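Local coordinates for Dps family protein (Staphylococcus aureus subsp. aureus, PDB 2D5K), which probably oxidises and stores iron inside a twelve-subunit ferritin-like shell, as other Dps proteins do, and takes part in compacting the bacterial nucleoid, at residues N69-G72 against E76-E79; K10-Q15 against A60-A65; E115-A120 against V124-F129; V43-L48 against E97-D102. All coordinates share one frame; numbering follows the deposited sequence.

Contact 1 of 4, residues N69-G72 against E76-E79; sequences NPVG and ECLE
Carboxylate oxygen OE1 of Glu-76 is hydrogen-bonded to OG1 of Thr-73 and stands 3.8 Å from the amide N of Gly-72, too far for a hydrogen bond, though a weak attraction is possible. The side chain reaches back toward the loop because its CG lies anti to the carbonyl carbon (chi1 -71°) and the chain runs on extended from there. A glutamate suits this place in the first turn of helix 74-80, where the negative charge probably interacts favourably with the amino end of the helix. Gly-72 brings its backbone amide to the carboxylate region, while its carbonyl bonds Asn-28 ND2 of the second subunit.

The apolar half of the contact belongs to Val-71, whose CB faces the helix. Its CG2 meets SG of Cys-77 at 4.1 Å, and its CB stands 4.5 Å from CB of Glu-76. Valine and cysteine are compact, water-avoiding groups and both are buried here, whereas the glutamate one residue before the cysteine is partly open to solvent.

Pro-70 lies against Ala-60, Ile-63 and Leu-64 of helix 38-65, and its carbonyl bonds Tyr-32 OH of the second subunit. Val-71 and Cys-77 rest on Val-16 and Thr-20 of helix 5-32, so the loop 69-72 and the short helix 74-80 lie between helices 5-32 and 38-65 of their own chain and the second subunit.

Contact 2 of 4, residues K10-Q15 against A60-A65; sequences KELNQQ and AERILA
The flat amide of Asn-13 has the CD1 methyl of Ile-63 over one face, 3.1 Å from OD1 and 3.5 Å from CG. The two residues belong to the first antiparallel pair of the ferritin-like four-helix bundle, helices 5-32 and 38-65, whose local axes approach to 9.6 Å at an angle of 158°. On the other side of the amide plane, and well tilted from it, the N-H of Val-71 bonds OD1, while ND2 gives its hydrogen bond to Asn-69 O close to the plane. Asparagine suits the place because one small group can serve both a donor and an acceptor of the loop while its face takes a methyl.

Leu-12 and Ile-63 both point across the gap and lie alongside each other, running opposite ways. Ile-63 is extended at chi2 (178°), which carries CD1 out past Leu-12 and over the amide.

Arg-62 offers only its aliphatic stem to this interface. Its chain bends at chi2 (55°), and the guanidinium is held by Ser-125 OG, by a salt bridge to Asp-122 and by another to Asp-137 of the third subunit. The two aspartates probably offset the buried positive charge, while CG of Arg-62 packs 4.0 Å from CD1 of Leu-12. Leu-12 CB and Ile-63 CG1 press to 3.5 Å, tighter than usual for two saturated carbons.

Contact 3 of 4, residues E115-A120 against V124-F129; sequences EIAGNA and VSEDMF
Ala-117, Glu-126 and Gly-118 carry most of the surface buried where the last two long helices of the ferritin-like bundle, 92-120 and 123-147, turn back on each other as an antiparallel hairpin. The local axes come within 8.1 Å at an angle of 161°, a close spacing that suits the small Ala-117 and Gly-118. Ala-117 points toward the partner helix: its methyl CB sits 3.6 Å from CA of Glu-126, and the two CA atoms are 5.0 Å apart.

Glu-126 swings its CG anti to the backbone N (chi1 179°) and then runs fully extended, so that the chain passes Ala-117 and lays its carboxylate beside the next residue. There OE1 lies 3.5 Å from CA of Gly-118, and OE2 lies 4.2 Å from the same CA. Glycine suits the spot because it brings no CB close to the acid. OE1 is near Asp-123 OD1 as well, and this like-charge neighbour might raise the proton affinity of one of the acids.

Ser-125 adds little area here; its OG is bonded to Asp-122. Phe-129 turns the edge of its ring to the alanine methyl, with CD2 4.3 Å from Ala-117 CB.

Contact 4 of 4, residues V43-L48 against E97-D102; sequences VKFEEL and EELSQD
Phe-45 and Leu-99 meet at a slant, the CD1 methyl of the leucine reaching the ring at one corner, 3.4 Å from CE1 and 3.9 Å from CD1 of Phe-45. The phenylalanine's CB leaves its helix along the flank and does not face the partner, yet with CG anti to the carbonyl carbon (chi1 -67°) the length of the side chain brings the ring round to Leu-99. Leu-99 itself points toward the other helix, as Leu-48 does in return, and CD1 of Leu-48 stops 4.5 Å from CD1 of Leu-99.

Helices 38-65 and 92-120, which run in broadly the same direction here, are a diagonal pair of the ferritin-like four-helix bundle. The nearest CA atoms, those of Phe-45 and Leu-99, are 10.0 Å apart, so long apolar side chains are what can bridge the gap through the core. Leu-26 of helix 5-32 touches both leucines, and Phe-143 of helix 123-147 packs on Leu-48. The polar residues around Leu-99 find other partners: Glu-98 and Asp-102 both form salt bridges with Lys-25, and the Ser-100 hydroxyl is hydrogen-bonded to Asn-140.

Contacts 1, 2 and 3 form a continuous group toward one end of the bundle; contact 4 lies across the chain's centre from all three, 22 to 25 Å away between centres. Contact 2 joins the others of the group, its centre 10 Å from that of contact 1 and 11 Å from that of contact 3, and it touches both. Helix 38-65 serves contacts 2 and 4, and helix 92-120 serves contacts 3 and 4. Contacts 1 and 2 both touch the second subunit, where Glu-61 bonds His-42 of that subunit, consistent with the iron-oxidising sites that Dps proteins place between two subunits. Contacts 2 and 3 share the third subunit.

Contact 1 of 4, residues N69-G72 against E76-E79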
loop_
_atom_site.group_PDB
_atom_site.type_symbol
_atom_site.label_atom_id
_atom_site.label_comp_id
_atom_site.label_asym_id
_atom_site.label_seq_id
_atom_site.Cartn_x
_atom_site.Cartn_y
_atom_site.Cartn_z
ATOM N N ASN B 69 -22.197 -16.768 27.725
ATOM C CA ASN B 69 -21.036 -17.642 27.547
ATOM C C ASN B 69 -20.988 -18.254 26.147
ATOM O O ASN B 69 -21.795 -19.122 25.816
ATOM C CB ASN B 69 -21.080 -18.780 28.570
ATOM C CG ASN B 69 -20.933 -18.292 29.992
ATOM O OD1 ASN B 69 -21.520 -18.855 30.914
ATOM N ND2 ASN B 69 -20.137 -17.248 30.181
ATOM N N PRO B 70 -20.027 -17.823 25.313
ATOM C CA PRO B 70 -19.921 -18.369 23.954
ATOM C C PRO B 70 -19.463 -19.818 24.034
ATOM O O PRO B 70 -18.581 -20.133 24.832
ATOM C CB PRO B 70 -18.845 -17.495 23.300
ATOM C CG PRO B 70 -18.758 -16.278 24.178
ATOM C CD PRO B 70 -18.988 -16.810 25.555
ATOM N N VAL B 71 -20.054 -20.698 23.228
ATOM C CA VAL B 71 -19.642 -22.100 23.242
ATOM C C VAL B 71 -18.157 -22.137 22.898
ATOM O O VAL B 71 -17.759 -21.758 21.796
ATOM C CB VAL B 71 -20.434 -22.948 22.215
ATOM C CG1 VAL B 71 -21.840 -23.193 22.724
ATOM C CG2 VAL B 71 -20.484 -22.237 20.873
ATOM N N GLY B 72 -17.342 -22.594 23.847
ATOM C CA GLY B 72 -15.906 -22.625 23.629
ATOM C C GLY B 72 -15.210 -23.955 23.399
ATOM O O GLY B 72 -14.004 -24.047 23.608
ATOM N N GLU B 76 -19.013 -29.232 22.174
ATOM C CA GLU B 76 -20.282 -28.526 22.322
ATOM C C GLU B 76 -20.813 -28.089 20.957
ATOM O O GLU B 76 -22.011 -28.193 20.686
ATOM C CB GLU B 76 -20.110 -27.308 23.239
ATOM C CG GLU B 76 -19.882 -27.665 24.708
ATOM C CD GLU B 76 -19.462 -26.469 25.547
ATOM O OE1 GLU B 76 -18.357 -25.933 25.315
ATOM O OE2 GLU B 76 -20.239 -26.065 26.439
ATOM N N CYS B 77 -19.922 -27.610 20.095
ATOM C CA CYS B 77 -20.327 -27.176 18.763
ATOM C C CYS B 77 -20.958 -28.325 17.972
ATOM O O CYS B 77 -21.998 -28.151 17.334
ATOM C CB CYS B 77 -19.127 -26.608 18.002
ATOM S SG CYS B 77 -18.557 -24.985 18.593
ATOM N N LEU B 78 -20.335 -29.499 18.018
ATOM C CA LEU B 78 -20.858 -30.659 17.304
ATOM C C LEU B 78 -22.243 -31.045 17.811
ATOM O O LEU B 78 -23.056 -31.590 17.067
ATOM C CB LEU B 78 -19.909 -31.853 17.457
ATOM C CG LEU B 78 -18.577 -31.783 16.705
ATOM C CD1 LEU B 78 -17.646 -32.894 17.181
ATOM C CD2 LEU B 78 -18.832 -31.906 15.210
ATOM N N GLU B 79 -22.512 -30.754 19.080
ATOM C CA GLU B 79 -23.802 -31.088 19.673
ATOM C C GLU B 79 -24.936 -30.180 19.196
ATOM O O GLU B 79 -26.040 -30.649 18.925
ATOM C CB GLU B 79 -23.718 -31.012 21.203
ATOM C CG GLU B 79 -22.569 -31.798 21.811
ATOM C CD GLU B 79 -22.566 -31.758 23.331
ATOM O OE1 GLU B 79 -22.731 -30.658 23.906
ATOM O OE2 GLU B 79 -22.387 -32.829 23.950
#

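Contact 2 of 4, residues K10-Q15 against A60-A65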
loop_
_atom_site.group_PDB
_atom_site.type_symbol
_atom_site.label_atom_id
_atom_site.label_comp_id
_atom_site.label_asym_id
_atom_site.label_seq_id
_atom_site.Cartn_x
_atom_site.Cartn_y
_atom_site.Cartn_z
ATOM N N LYS B 10 -29.048 -18.088 22.893
ATOM C CA LYS B 10 -29.240 -19.437 22.378
ATOM C C LYS B 10 -29.116 -19.415 20.851
ATOM O O LYS B 10 -28.500 -20.301 20.253
ATOM C CB LYS B 10 -30.622 -19.949 22.796
ATOM C CG LYS B 10 -30.910 -21.405 22.471
ATOM C CD LYS B 10 -31.215 -21.615 20.998
ATOM C CE LYS B 10 -31.808 -22.993 20.765
ATOM N NZ LYS B 10 -33.054 -23.173 21.563
ATOM N N GLU B 11 -29.708 -18.400 20.226
ATOM C CA GLU B 11 -29.649 -18.257 18.773
ATOM C C GLU B 11 -28.226 -17.936 18.320
ATOM O O GLU B 11 -27.774 -18.420 17.281
ATOM C CB GLU B 11 -30.593 -17.146 18.299
ATOM C CG GLU B 11 -32.074 -17.459 18.471
ATOM C CD GLU B 11 -32.473 -18.762 17.805
ATOM O OE1 GLU B 11 -32.018 -19.017 16.669
ATOM O OE2 GLU B 11 -33.251 -19.528 18.417
ATOM N N LEU B 12 -27.530 -17.107 19.093
ATOM C CA LEU B 12 -26.158 -16.737 18.763
ATOM C C LEU B 12 -25.240 -17.956 18.846
ATOM O O LEU B 12 -24.425 -18.190 17.948
ATOM C CB LEU B 12 -25.660 -15.630 19.707
ATOM C CG LEU B 12 -26.244 -14.232 19.460
ATOM C CD1 LEU B 12 -26.002 -13.335 20.672
ATOM C CD2 LEU B 12 -25.608 -13.629 18.209
ATOM N N ASN B 13 -25.376 -18.738 19.914
ATOM C CA ASN B 13 -24.543 -19.927 20.065
ATOM C C ASN B 13 -24.844 -20.974 18.999
ATOM O O ASN B 13 -23.951 -21.707 18.579
ATOM C CB ASN B 13 -24.702 -20.545 21.460
ATOM C CG ASN B 13 -23.688 -20.006 22.447
ATOM O OD1 ASN B 13 -22.538 -19.744 22.086
ATOM N ND2 ASN B 13 -24.101 -19.848 23.701
ATOM N N GLN B 14 -26.098 -21.042 18.563
ATOM C CA GLN B 14 -26.475 -21.992 17.524
ATOM C C GLN B 14 -25.628 -21.711 16.286
ATOM O O GLN B 14 -25.156 -22.636 15.628
ATOM C CB GLN B 14 -27.959 -21.860 17.183
ATOM C CG GLN B 14 -28.408 -22.676 15.971
ATOM C CD GLN B 14 -28.342 -24.180 16.204
ATOM O OE1 GLN B 14 -29.024 -24.715 17.080
ATOM N NE2 GLN B 14 -27.520 -24.865 15.416
ATOM N N GLN B 15 -25.427 -20.430 15.975
ATOM C CA GLN B 15 -24.621 -20.064 14.817
ATOM C C GLN B 15 -23.128 -20.247 15.087
ATOM O O GLN B 15 -22.380 -20.615 14.186
ATOM C CB GLN B 15 -24.903 -18.621 14.387
ATOM C CG GLN B 15 -26.328 -18.384 13.892
ATOM C CD GLN B 15 -26.773 -19.421 12.876
ATOM O OE1 GLN B 15 -26.031 -19.764 11.955
ATOM N NE2 GLN B 15 -27.993 -19.922 13.036
ATOM N N ALA B 60 -19.548 -14.679 18.837
ATOM C CA ALA B 60 -19.072 -15.078 20.156
ATOM C C ALA B 60 -18.821 -13.852 21.036
ATOM O O ALA B 60 -19.154 -13.857 22.220
ATOM C CB ALA B 60 -17.791 -15.895 20.032
ATOM N N GLU B 61 -18.235 -12.803 20.465
ATOM C CA GLU B 61 -17.955 -11.604 21.249
ATOM C C GLU B 61 -19.207 -10.778 21.519
ATOM O O GLU B 61 -19.206 -9.914 22.394
ATOM C CB GLU B 61 -16.880 -10.754 20.573
ATOM C CG GLU B 61 -15.586 -11.531 20.342
ATOM C CD GLU B 61 -14.366 -10.644 20.221
ATOM O OE1 GLU B 61 -14.483 -9.523 19.686
ATOM O OE2 GLU B 61 -13.278 -11.082 20.653
ATOM N N ARG B 62 -20.275 -11.037 20.769
ATOM C CA ARG B 62 -21.527 -10.328 21.011
ATOM C C ARG B 62 -22.141 -10.998 22.232
ATOM O O ARG B 62 -22.679 -10.331 23.118
ATOM C CB ARG B 62 -22.479 -10.445 19.817
ATOM C CG ARG B 62 -23.895 -9.923 20.109
ATOM C CD ARG B 62 -23.868 -8.478 20.625
ATOM N NE ARG B 62 -25.192 -8.026 21.063
ATOM C CZ ARG B 62 -25.409 -6.908 21.748
ATOM N NH1 ARG B 62 -24.391 -6.120 22.077
ATOM N NH2 ARG B 62 -26.643 -6.581 22.119
ATOM N N ILE B 63 -22.057 -12.325 22.274
ATOM C CA ILE B 63 -22.581 -13.085 23.401
ATOM C C ILE B 63 -21.901 -12.574 24.667
ATOM O O ILE B 63 -22.532 -12.454 25.721
ATOM C CB ILE B 63 -22.305 -14.601 23.243
ATOM C CG1 ILE B 63 -23.179 -15.177 22.121
ATOM C CG2 ILE B 63 -22.594 -15.326 24.544
ATOM C CD1 ILE B 63 -22.940 -16.649 21.847
ATOM N N LEU B 64 -20.613 -12.268 24.555
ATOM C CA LEU B 64 -19.854 -11.753 25.690
ATOM C C LEU B 64 -20.365 -10.359 26.047
ATOM O O LEU B 64 -20.503 -10.015 27.222
ATOM C CB LEU B 64 -18.363 -11.692 25.342
ATOM C CG LEU B 64 -17.684 -13.039 25.066
ATOM C CD1 LEU B 64 -16.329 -12.814 24.410
ATOM C CD2 LEU B 64 -17.539 -13.821 26.367
ATOM N N ALA B 65 -20.659 -9.565 25.022
ATOM C CA ALA B 65 -21.148 -8.206 25.216
ATOM C C ALA B 65 -22.509 -8.153 25.915
ATOM O O ALA B 65 -22.881 -7.117 26.466
ATOM C CB ALA B 65 -21.215 -7.479 23.871
#

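Contact 3 of 4, residues E115-A120 against V124-F129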
loop_
_atom_site.group_PDB
_atom_site.type_symbol
_atom_site.label_atom_id
_atom_site.label_comp_id
_atom_site.label_asym_id
_atom_site.label_seq_id
_atom_site.Cartn_x
_atom_site.Cartn_y
_atom_site.Cartn_z
ATOM N N GLU B 115 -36.087 -12.604 14.097
ATOM C CA GLU B 115 -37.358 -12.298 14.738
ATOM C C GLU B 115 -37.216 -12.330 16.257
ATOM O O GLU B 115 -37.712 -11.447 16.953
ATOM C CB GLU B 115 -38.420 -13.302 14.287
ATOM C CG GLU B 115 -39.729 -13.207 15.049
ATOM C CD GLU B 115 -40.796 -14.115 14.475
ATOM O OE1 GLU B 115 -40.497 -15.306 14.232
ATOM O OE2 GLU B 115 -41.935 -13.640 14.272
ATOM N N ILE B 116 -36.532 -13.354 16.764
ATOM C CA ILE B 116 -36.317 -13.508 18.200
ATOM C C ILE B 116 -35.538 -12.329 18.772
ATOM O O ILE B 116 -35.912 -11.764 19.799
ATOM C CB ILE B 116 -35.537 -14.815 18.512
ATOM C CG1 ILE B 116 -36.351 -16.030 18.055
ATOM C CG2 ILE B 116 -35.213 -14.900 20.003
ATOM C CD1 ILE B 116 -37.774 -16.034 18.550
ATOM N N ALA B 117 -34.450 -11.962 18.103
ATOM C CA ALA B 117 -33.620 -10.851 18.556
ATOM C C ALA B 117 -34.420 -9.553 18.609
ATOM O O ALA B 117 -34.364 -8.817 19.598
ATOM C CB ALA B 117 -32.420 -10.693 17.634
ATOM N N GLY B 118 -35.160 -9.275 17.541
ATOM C CA GLY B 118 -35.960 -8.065 17.489
ATOM C C GLY B 118 -37.007 -8.028 18.585
ATOM O O GLY B 118 -37.193 -7.004 19.239
ATOM N N ASN B 119 -37.696 -9.145 18.793
ATOM C CA ASN B 119 -38.724 -9.218 19.824
ATOM C C ASN B 119 -38.149 -9.032 21.225
ATOM O O ASN B 119 -38.821 -8.510 22.117
ATOM C CB ASN B 119 -39.461 -10.558 19.738
ATOM C CG ASN B 119 -40.342 -10.661 18.503
ATOM O OD1 ASN B 119 -40.903 -11.719 18.212
ATOM N ND2 ASN B 119 -40.474 -9.557 17.774
ATOM N N ALA B 120 -36.903 -9.457 21.410
ATOM C CA ALA B 120 -36.231 -9.348 22.697
ATOM C C ALA B 120 -35.616 -7.965 22.887
ATOM O O ALA B 120 -35.147 -7.625 23.973
ATOM C CB ALA B 120 -35.153 -10.417 22.806
ATOM N N VAL B 124 -28.801 -5.238 18.228
ATOM C CA VAL B 124 -27.423 -5.431 17.789
ATOM C C VAL B 124 -27.278 -6.858 17.255
ATOM O O VAL B 124 -26.761 -7.069 16.159
ATOM C CB VAL B 124 -26.425 -5.213 18.946
ATOM C CG1 VAL B 124 -25.033 -5.706 18.545
ATOM C CG2 VAL B 124 -26.365 -3.729 19.299
ATOM N N SER B 125 -27.739 -7.834 18.029
ATOM C CA SER B 125 -27.653 -9.227 17.591
ATOM C C SER B 125 -28.502 -9.410 16.345
ATOM O O SER B 125 -28.136 -10.152 15.433
ATOM C CB SER B 125 -28.132 -10.172 18.695
ATOM O OG SER B 125 -27.247 -10.136 19.805
ATOM N N GLU B 126 -29.639 -8.725 16.306
ATOM C CA GLU B 126 -30.525 -8.817 15.156
ATOM C C GLU B 126 -29.766 -8.375 13.910
ATOM O O GLU B 126 -29.808 -9.041 12.875
ATOM C CB GLU B 126 -31.757 -7.928 15.357
ATOM C CG GLU B 126 -32.721 -7.951 14.178
ATOM C CD GLU B 126 -33.908 -7.027 14.371
ATOM O OE1 GLU B 126 -33.913 -6.253 15.351
ATOM O OE2 GLU B 126 -34.833 -7.070 13.537
ATOM N N ASP B 127 -29.060 -7.253 14.023
ATOM C CA ASP B 127 -28.289 -6.708 12.910
ATOM C C ASP B 127 -27.194 -7.674 12.464
ATOM O O ASP B 127 -26.924 -7.808 11.269
ATOM C CB ASP B 127 -27.674 -5.364 13.316
ATOM C CG ASP B 127 -26.947 -4.686 12.174
ATOM O OD1 ASP B 127 -27.573 -4.463 11.116
ATOM O OD2 ASP B 127 -25.748 -4.371 12.337
ATOM N N MET B 128 -26.563 -8.344 13.423
ATOM C CA MET B 128 -25.513 -9.303 13.099
ATOM C C MET B 128 -26.084 -10.489 12.334
ATOM O O MET B 128 -25.466 -10.981 11.389
ATOM C CB MET B 128 -24.816 -9.778 14.370
ATOM C CG MET B 128 -23.932 -8.705 14.979
ATOM S SD MET B 128 -23.062 -9.287 16.432
ATOM C CE MET B 128 -22.197 -7.772 16.934
ATOM N N PHE B 129 -27.263 -10.950 12.742
ATOM C CA PHE B 129 -27.898 -12.064 12.049
ATOM C C PHE B 129 -28.252 -11.643 10.627
ATOM O O PHE B 129 -28.135 -12.435 9.694
ATOM C CB PHE B 129 -29.169 -12.508 12.778
ATOM C CG PHE B 129 -28.911 -13.222 14.075
ATOM C CD1 PHE B 129 -27.952 -14.229 14.154
ATOM C CD2 PHE B 129 -29.660 -12.921 15.209
ATOM C CE1 PHE B 129 -27.743 -14.929 15.345
ATOM C CE2 PHE B 129 -29.457 -13.615 16.402
ATOM C CZ PHE B 129 -28.498 -14.621 16.467
#

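Contact 4 of 4, residues V43-L48 against E97-D102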
loop_
_atom_site.group_PDB
_atom_site.type_symbol
_atom_site.label_atom_id
_atom_site.label_comp_id
_atom_site.label_asym_id
_atom_site.label_seq_id
_atom_site.Cartn_x
_atom_site.Cartn_y
_atom_site.Cartn_z
ATOM N N VAL B 43 -10.039 -22.381 -4.008
ATOM C CA VAL B 43 -9.958 -21.022 -3.496
ATOM C C VAL B 43 -11.267 -20.571 -2.856
ATOM O O VAL B 43 -11.264 -20.015 -1.760
ATOM C CB VAL B 43 -9.587 -20.024 -4.616
ATOM C CG1 VAL B 43 -9.663 -18.597 -4.089
ATOM C CG2 VAL B 43 -8.188 -20.324 -5.121
ATOM N N LYS B 44 -12.386 -20.814 -3.530
ATOM C CA LYS B 44 -13.684 -20.408 -2.999
ATOM C C LYS B 44 -13.946 -20.987 -1.610
ATOM O O LYS B 44 -14.469 -20.299 -0.735
ATOM C CB LYS B 44 -14.814 -20.826 -3.950
ATOM C CG LYS B 44 -16.187 -20.338 -3.496
ATOM C CD LYS B 44 -16.202 -18.816 -3.368
ATOM C CE LYS B 44 -17.411 -18.316 -2.580
ATOM N NZ LYS B 44 -18.717 -18.534 -3.272
ATOM N N PHE B 45 -13.585 -22.249 -1.400
ATOM C CA PHE B 45 -13.805 -22.862 -0.096
ATOM C C PHE B 45 -12.968 -22.186 0.987
ATOM O O PHE B 45 -13.387 -22.118 2.143
ATOM C CB PHE B 45 -13.512 -24.367 -0.141
ATOM C CG PHE B 45 -14.478 -25.148 -1.001
ATOM C CD1 PHE B 45 -15.811 -24.759 -1.104
ATOM C CD2 PHE B 45 -14.055 -26.273 -1.698
ATOM C CE1 PHE B 45 -16.710 -25.483 -1.891
ATOM C CE2 PHE B 45 -14.945 -27.002 -2.484
ATOM C CZ PHE B 45 -16.274 -26.605 -2.581
ATOM N N GLU B 46 -11.791 -21.682 0.620
ATOM C CA GLU B 46 -10.945 -20.995 1.595
ATOM C C GLU B 46 -11.561 -19.642 1.937
ATOM O O GLU B 46 -11.574 -19.231 3.094
ATOM C CB GLU B 46 -9.526 -20.783 1.057
ATOM C CG GLU B 46 -8.597 -20.168 2.106
ATOM C CD GLU B 46 -7.150 -20.079 1.664
ATOM O OE1 GLU B 46 -6.698 -20.957 0.899
ATOM O OE2 GLU B 46 -6.456 -19.137 2.106
ATOM N N GLU B 47 -12.074 -18.948 0.929
ATOM C CA GLU B 47 -12.702 -17.654 1.167
ATOM C C GLU B 47 -13.867 -17.871 2.125
ATOM O O GLU B 47 -14.113 -17.066 3.025
ATOM C CB GLU B 47 -13.200 -17.052 -0.149
ATOM C CG GLU B 47 -12.123 -16.979 -1.232
ATOM C CD GLU B 47 -12.594 -16.279 -2.499
ATOM O OE1 GLU B 47 -13.756 -16.493 -2.908
ATOM O OE2 GLU B 47 -11.795 -15.526 -3.094
ATOM N N LEU B 48 -14.578 -18.979 1.934
ATOM C CA LEU B 48 -15.709 -19.304 2.787
ATOM C C LEU B 48 -15.312 -19.630 4.223
ATOM O O LEU B 48 -15.974 -19.169 5.154
ATOM C CB LEU B 48 -16.512 -20.466 2.188
ATOM C CG LEU B 48 -17.281 -20.089 0.917
ATOM C CD1 LEU B 48 -17.876 -21.331 0.274
ATOM C CD2 LEU B 48 -18.377 -19.083 1.269
ATOM N N GLU B 97 -23.384 -29.009 -3.548
ATOM C CA GLU B 97 -24.777 -29.318 -3.251
ATOM C C GLU B 97 -25.003 -29.316 -1.741
ATOM O O GLU B 97 -25.982 -28.748 -1.258
ATOM C CB GLU B 97 -25.171 -30.689 -3.817
ATOM C CG GLU B 97 -25.170 -30.769 -5.331
ATOM C CD GLU B 97 -25.629 -32.126 -5.844
ATOM O OE1 GLU B 97 -25.140 -33.153 -5.326
ATOM O OE2 GLU B 97 -26.468 -32.164 -6.770
ATOM N N GLU B 98 -24.102 -29.945 -0.990
ATOM C CA GLU B 98 -24.265 -29.990 0.455
ATOM C C GLU B 98 -24.126 -28.615 1.090
ATOM O O GLU B 98 -24.873 -28.274 2.003
ATOM C CB GLU B 98 -23.268 -30.951 1.108
ATOM C CG GLU B 98 -23.511 -31.080 2.611
ATOM C CD GLU B 98 -22.917 -32.332 3.210
ATOM O OE1 GLU B 98 -23.240 -33.435 2.722
ATOM O OE2 GLU B 98 -22.136 -32.215 4.175
ATOM N N LEU B 99 -23.168 -27.823 0.620
ATOM C CA LEU B 99 -23.007 -26.485 1.178
ATOM C C LEU B 99 -24.271 -25.682 0.893
ATOM O O LEU B 99 -24.729 -24.907 1.736
ATOM C CB LEU B 99 -21.792 -25.784 0.565
ATOM C CG LEU B 99 -20.427 -26.316 1.007
ATOM C CD1 LEU B 99 -19.332 -25.546 0.285
ATOM C CD2 LEU B 99 -20.279 -26.166 2.521
ATOM N N SER B 100 -24.847 -25.867 -0.290
ATOM C CA SER B 100 -26.062 -25.140 -0.622
ATOM C C SER B 100 -27.173 -25.520 0.350
ATOM O O SER B 100 -27.892 -24.653 0.848
ATOM C CB SER B 100 -26.510 -25.432 -2.056
ATOM O OG SER B 100 -27.709 -24.729 -2.343
ATOM N N GLN B 101 -27.314 -26.815 0.625
ATOM C CA GLN B 101 -28.340 -27.253 1.561
ATOM C C GLN B 101 -28.049 -26.682 2.949
ATOM O O GLN B 101 -28.968 -26.278 3.657
ATOM C CB GLN B 101 -28.412 -28.779 1.633
ATOM C CG GLN B 101 -29.582 -29.284 2.480
ATOM C CD GLN B 101 -30.933 -28.853 1.931
ATOM O OE1 GLN B 101 -31.286 -29.178 0.797
ATOM N NE2 GLN B 101 -31.698 -28.116 2.734
ATOM N N ASP B 102 -26.777 -26.651 3.341
ATOM C CA ASP B 102 -26.422 -26.093 4.645
ATOM C C ASP B 102 -26.808 -24.618 4.700
ATOM O O ASP B 102 -27.394 -24.153 5.678
ATOM C CB ASP B 102 -24.916 -26.209 4.920
ATOM C CG ASP B 102 -24.495 -27.614 5.314
ATOM O OD1 ASP B 102 -25.329 -28.353 5.880
ATOM O OD2 ASP B 102 -23.322 -27.972 5.077
#